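Local coordinates for protein methyltransferase (Streptomyces regensis, PDB 5N5D) that binds S-adenosylmethionine and, as an O-methyltransferase of tomaymycin biosynthesis, probably transfers its methyl group to a hydroxyl of a pathway intermediate, at residues 160-174 with 214-226. Numbering follows the deposited sequence. Where two conformers were deposited one is given.
Sequences SRPGAVVVVDNVVLG and KGYDGFTLALVTG
Val166 pairs with Ala222 and Val168 with Thr220, each an antiparallel hydrogen-bonded pair. The four N-H...O bonds are near straight; Val166 N to Ala222 O measures 2.8 Å. This is the tight, buried part of the contact. Val165 and Val167 lie on one face with Leu221 and Leu223. On the other face Val166 CB rests on Ala222 CB. At the C-terminal end of strand 217-224, Val224 CG2 packs 4.2 Å from Ala164 CB. Val224 CB sits against Arg161 O, the carbonyl that starts a type II turn. Gly163 N in that turn bonds Val224 O.

Past Asp169 the regular ladder gives way to side-chain and water bonds. Gly218 O accepts a straight bond from Val171 N and a weak one from Asn170 N. In the conformer given, Asn170 ND2 lies 2.5 Å from Asp217 OD2, too short to be taken at face value. In that conformer the amide and carboxylate planes are 22° apart, and Asp217 OD1 takes a weak bond from Val172 N. The end round Asn170, Asp217 and Gly174 is more open and held partly through waters, one of which joins Gly174 N to Tyr216 O. Val172 CG1, anti to its backbone N (chi1 164°), reaches over one face of the Tyr216 ring, 3.5 Å from CZ. Tyr216 OH is hydrogen-bonded to Gln209 OE1, and Trp10 of the second subunit meets the ring. Replacing Tyr216 by an alanine would probably leave Val172 CG1 uncovered and Gln209 and Trp10 without these partners.

Strand 165-169 runs parallel to strand 139-142 on its other edge. Strand 217-224 is the antiparallel strand of the 3-2-1-4-5-7-6 sheet of this methyltransferase fold, lying between 165-169 and 203-211. Helix 47-60 covers the face of Val167 and Leu221, and helix 185-198 that of Val168 and Thr220.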
loop_
_atom_site.group_PDB
_atom_site.type_symbol
_atom_site.label_atom_id
_atom_site.label_comp_id
_atom_site.label_asym_id
_atom_site.label_seq_id
_atom_site.Cartn_x
_atom_site.Cartn_y
_atom_site.Cartn_z
ATOM N N SER A 160 -6.246 -6.580 -18.623
ATOM C CA SER A 160 -6.356 -7.248 -17.333
ATOM C C SER A 160 -7.735 -7.872 -17.171
ATOM O O SER A 160 -8.343 -8.316 -18.150
ATOM C CB SER A 160 -6.030 -6.280 -16.192
ATOM O OG SER A 160 -6.973 -5.231 -16.084
ATOM N N ARG A 161 -8.228 -7.931 -15.942
ATOM C CA ARG A 161 -9.361 -8.773 -15.601
ATOM C C ARG A 161 -9.952 -8.255 -14.303
ATOM O O ARG A 161 -9.281 -7.528 -13.564
ATOM C CB ARG A 161 -8.925 -10.239 -15.444
ATOM C CG ARG A 161 -7.783 -10.415 -14.442
ATOM C CD ARG A 161 -7.150 -11.790 -14.521
ATOM N NE ARG A 161 -8.111 -12.862 -14.293
ATOM C CZ ARG A 161 -7.791 -14.151 -14.243
ATOM N NH1 ARG A 161 -8.732 -15.060 -14.035
ATOM N NH2 ARG A 161 -6.528 -14.534 -14.392
ATOM N N PRO A 162 -11.194 -8.612 -13.991
ATOM C CA PRO A 162 -11.725 -8.269 -12.669
ATOM C C PRO A 162 -10.830 -8.843 -11.580
ATOM O O PRO A 162 -10.398 -9.995 -11.650
ATOM C CB PRO A 162 -13.120 -8.902 -12.668
ATOM C CG PRO A 162 -13.481 -8.995 -14.109
ATOM C CD PRO A 162 -12.200 -9.300 -14.820
ATOM N N GLY A 163 -10.545 -8.018 -10.575
ATOM C CA GLY A 163 -9.629 -8.372 -9.512
ATOM C C GLY A 163 -8.218 -7.877 -9.727
ATOM O O GLY A 163 -7.426 -7.869 -8.775
ATOM N N ALA A 164 -7.882 -7.459 -10.942
ATOM C CA ALA A 164 -6.528 -7.007 -11.219
ATOM C C ALA A 164 -6.197 -5.739 -10.438
ATOM O O ALA A 164 -7.054 -4.883 -10.186
ATOM C CB ALA A 164 -6.344 -6.752 -12.713
ATOM N N VAL A 165 -4.923 -5.618 -10.077
ATOM C CA VAL A 165 -4.402 -4.461 -9.359
ATOM C C VAL A 165 -3.556 -3.647 -10.325
ATOM O O VAL A 165 -2.704 -4.196 -11.034
ATOM C CB VAL A 165 -3.582 -4.880 -8.126
ATOM C CG1 VAL A 165 -3.323 -3.671 -7.223
ATOM C CG2 VAL A 165 -4.289 -5.987 -7.362
ATOM N N VAL A 166 -3.790 -2.339 -10.354
ATOM C CA VAL A 166 -3.012 -1.417 -11.165
ATOM C C VAL A 166 -2.364 -0.421 -10.213
ATOM O O VAL A 166 -3.061 0.215 -9.412
ATOM C CB VAL A 166 -3.882 -0.696 -12.207
ATOM C CG1 VAL A 166 -3.037 0.229 -13.060
ATOM C CG2 VAL A 166 -4.611 -1.699 -13.066
ATOM N N VAL A 167 -1.039 -0.316 -10.267
ATOM C CA VAL A 167 -0.293 0.669 -9.490
ATOM C C VAL A 167 0.346 1.639 -10.469
ATOM O O VAL A 167 1.038 1.216 -11.401
ATOM C CB VAL A 167 0.772 0.012 -8.592
ATOM C CG1 VAL A 167 1.650 1.079 -7.931
ATOM C CG2 VAL A 167 0.109 -0.864 -7.530
ATOM N N VAL A 168 0.113 2.933 -10.258
ATOM C CA VAL A 168 0.711 3.989 -11.068
ATOM C C VAL A 168 1.616 4.802 -10.155
ATOM O O VAL A 168 1.152 5.352 -9.148
ATOM C CB VAL A 168 -0.352 4.881 -11.726
ATOM C CG1 VAL A 168 0.320 5.970 -12.568
ATOM C CG2 VAL A 168 -1.304 4.038 -12.556
ATOM N N ASP A 169 2.902 4.860 -10.490
ATOM C CA ASP A 169 3.874 5.585 -9.684
ATOM C C ASP A 169 3.948 7.058 -10.086
ATOM O O ASP A 169 3.589 7.449 -11.203
ATOM C CB ASP A 169 5.263 4.951 -9.802
ATOM C CG ASP A 169 6.138 5.208 -8.577
ATOM O OD1 ASP A 169 5.626 5.764 -7.578
ATOM O OD2 ASP A 169 7.340 4.845 -8.602
ATOM N N ASN A 170 4.405 7.870 -9.129
ATOM C CA ASN A 170 4.826 9.257 -9.353
ATOM C C ASN A 170 3.670 10.156 -9.800
ATOM O O ASN A 170 3.780 10.918 -10.763
ATOM C CB ASN A 170 5.982 9.303 -10.355
ATOM C CG ASN A 170 7.153 8.419 -9.937
ATOM O OD1 ASN A 170 7.640 7.602 -10.721
ATOM N ND2 ASN A 170 7.598 8.570 -8.691
ATOM N N VAL A 171 2.565 10.108 -9.050
ATOM C CA VAL A 171 1.343 10.814 -9.424
ATOM C C VAL A 171 1.201 12.164 -8.717
ATOM O O VAL A 171 0.164 12.813 -8.864
ATOM C CB VAL A 171 0.094 9.950 -9.164
ATOM C CG1 VAL A 171 0.116 8.694 -10.012
ATOM C CG2 VAL A 171 -0.050 9.619 -7.675
ATOM N N VAL A 172 2.203 12.612 -7.966
ATOM C CA VAL A 172 2.059 13.814 -7.147
ATOM C C VAL A 172 2.662 15.040 -7.824
ATOM O O VAL A 172 2.108 16.136 -7.729
ATOM C CB VAL A 172 2.673 13.574 -5.748
ATOM C CG1 VAL A 172 2.905 14.887 -5.002
ATOM C CG2 VAL A 172 1.751 12.677 -4.935
ATOM N N LEU A 173 3.788 14.874 -8.516
ATOM C CA LEU A 173 4.384 15.952 -9.307
ATOM C C LEU A 173 4.583 17.217 -8.471
ATOM O O LEU A 173 4.285 18.335 -8.907
ATOM C CB LEU A 173 3.538 16.243 -10.548
ATOM C CG LEU A 173 3.510 15.110 -11.575
ATOM C CD1 LEU A 173 2.097 14.831 -12.010
ATOM C CD2 LEU A 173 4.366 15.476 -12.772
ATOM N N GLY A 174 5.107 17.045 -7.258
ATOM C CA GLY A 174 5.381 18.165 -6.389
ATOM C C GLY A 174 4.161 18.930 -5.936
ATOM O O GLY A 174 4.298 20.037 -5.410
ATOM N N LYS A 214 13.214 8.814 -1.837
ATOM C CA LYS A 214 12.872 9.371 -3.141
ATOM C C LYS A 214 12.338 10.790 -3.044
ATOM O O LYS A 214 12.042 11.400 -4.079
ATOM C CB LYS A 214 11.840 8.487 -3.846
ATOM C CG LYS A 214 12.276 7.039 -4.030
ATOM C CD LYS A 214 13.495 6.904 -4.930
ATOM C CE LYS A 214 13.158 7.228 -6.383
ATOM N NZ LYS A 214 14.279 6.901 -7.300
ATOM N N GLY A 215 12.229 11.334 -1.839
ATOM C CA GLY A 215 11.606 12.625 -1.651
ATOM C C GLY A 215 10.094 12.495 -1.600
ATOM O O GLY A 215 9.536 11.413 -1.412
ATOM N N TYR A 216 9.430 13.633 -1.787
ATOM C CA TYR A 216 7.974 13.713 -1.730
ATOM C C TYR A 216 7.371 13.311 -3.070
ATOM O O TYR A 216 7.694 13.907 -4.106
ATOM C CB TYR A 216 7.571 15.138 -1.355
ATOM C CG TYR A 216 6.112 15.499 -1.525
ATOM C CD1 TYR A 216 5.110 14.775 -0.895
ATOM C CD2 TYR A 216 5.745 16.610 -2.273
ATOM C CE1 TYR A 216 3.776 15.131 -1.035
ATOM C CE2 TYR A 216 4.421 16.971 -2.412
ATOM C CZ TYR A 216 3.444 16.229 -1.793
ATOM O OH TYR A 216 2.119 16.594 -1.930
ATOM N N ASP A 217 6.501 12.302 -3.045
ATOM C CA ASP A 217 5.785 11.875 -4.242
ATOM C C ASP A 217 4.573 11.049 -3.800
ATOM O O ASP A 217 4.068 11.233 -2.690
ATOM C CB ASP A 217 6.759 11.111 -5.163
ATOM C CG ASP A 217 6.336 11.132 -6.614
ATOM O OD1 ASP A 217 5.219 11.607 -6.910
ATOM O OD2 ASP A 217 7.131 10.672 -7.459
ATOM N N GLY A 218 4.113 10.151 -4.664
ATOM C CA GLY A 218 2.969 9.325 -4.306
ATOM C C GLY A 218 2.627 8.349 -5.408
ATOM O O GLY A 218 3.171 8.404 -6.515
ATOM N N PHE A 219 1.696 7.449 -5.088
ATOM C CA PHE A 219 1.256 6.435 -6.030
ATOM C C PHE A 219 -0.253 6.286 -5.961
ATOM O O PHE A 219 -0.894 6.674 -4.980
ATOM C CB PHE A 219 1.925 5.087 -5.746
ATOM C CG PHE A 219 1.511 4.461 -4.433
ATOM C CD1 PHE A 219 2.145 4.799 -3.251
ATOM C CD2 PHE A 219 0.508 3.508 -4.393
ATOM C CE1 PHE A 219 1.779 4.205 -2.044
ATOM C CE2 PHE A 219 0.129 2.915 -3.197
ATOM C CZ PHE A 219 0.768 3.260 -2.021
ATOM N N THR A 220 -0.808 5.718 -7.028
ATOM C CA THR A 220 -2.213 5.346 -7.096
ATOM C C THR A 220 -2.320 3.834 -7.143
ATOM O O THR A 220 -1.589 3.177 -7.887
ATOM C CB THR A 220 -2.888 5.947 -8.329
ATOM O OG1 THR A 220 -2.750 7.363 -8.293
ATOM C CG2 THR A 220 -4.374 5.576 -8.380
ATOM N N LEU A 221 -3.231 3.295 -6.347
ATOM C CA LEU A 221 -3.531 1.872 -6.348
ATOM C C LEU A 221 -4.986 1.706 -6.744
ATOM O O LEU A 221 -5.878 2.247 -6.081
ATOM C CB LEU A 221 -3.259 1.240 -4.983
ATOM C CG LEU A 221 -3.347 -0.287 -4.958
ATOM C CD1 LEU A 221 -2.474 -0.842 -3.850
ATOM C CD2 LEU A 221 -4.787 -0.766 -4.783
ATOM N N ALA A 222 -5.217 0.970 -7.823
ATOM C CA ALA A 222 -6.548 0.742 -8.355
ATOM C C ALA A 222 -6.842 -0.749 -8.402
ATOM O O ALA A 222 -5.960 -1.566 -8.684
ATOM C CB ALA A 222 -6.681 1.345 -9.754
ATOM N N LEU A 223 -8.085 -1.091 -8.090
ATOM C CA LEU A 223 -8.590 -2.452 -8.174
ATOM C C LEU A 223 -9.661 -2.495 -9.252
ATOM O O LEU A 223 -10.637 -1.736 -9.194
ATOM C CB LEU A 223 -9.172 -2.897 -6.835
ATOM C CG LEU A 223 -9.827 -4.280 -6.805
ATOM C CD1 LEU A 223 -8.795 -5.369 -7.005
ATOM C CD2 LEU A 223 -10.564 -4.466 -5.486
ATOM N N VAL A 224 -9.473 -3.362 -10.240
ATOM C CA VAL A 224 -10.486 -3.553 -11.268
ATOM C C VAL A 224 -11.587 -4.423 -10.681
ATOM O O VAL A 224 -11.317 -5.492 -10.120
ATOM C CB VAL A 224 -9.880 -4.186 -12.531
ATOM C CG1 VAL A 224 -10.954 -4.377 -13.608
ATOM C CG2 VAL A 224 -8.741 -3.339 -13.059
ATOM N N THR A 225 -12.827 -3.949 -10.766
ATOM C CA THR A 225 -13.953 -4.699 -10.229
ATOM C C THR A 225 -14.915 -5.204 -11.294
ATOM O O THR A 225 -15.622 -6.184 -11.043
ATOM C CB THR A 225 -14.732 -3.843 -9.223
ATOM O OG1 THR A 225 -15.287 -2.705 -9.890
ATOM C CG2 THR A 225 -13.818 -3.365 -8.104
ATOM N N GLY A 226 -14.946 -4.585 -12.469
ATOM C CA GLY A 226 -15.905 -4.945 -13.495
ATOM C C GLY A 226 -17.279 -4.356 -13.232
ATOM O O GLY A 226 -18.158 -4.392 -14.092
ATOM O OXT GLY A 226 -17.551 -3.826 -12.152
HETATM O O HOH W 1 6.250 7.679 -5.965
HETATM O O HOH W 2 5.565 12.899 -9.570
HETATM O O HOH W 3 6.529 14.741 -6.421
#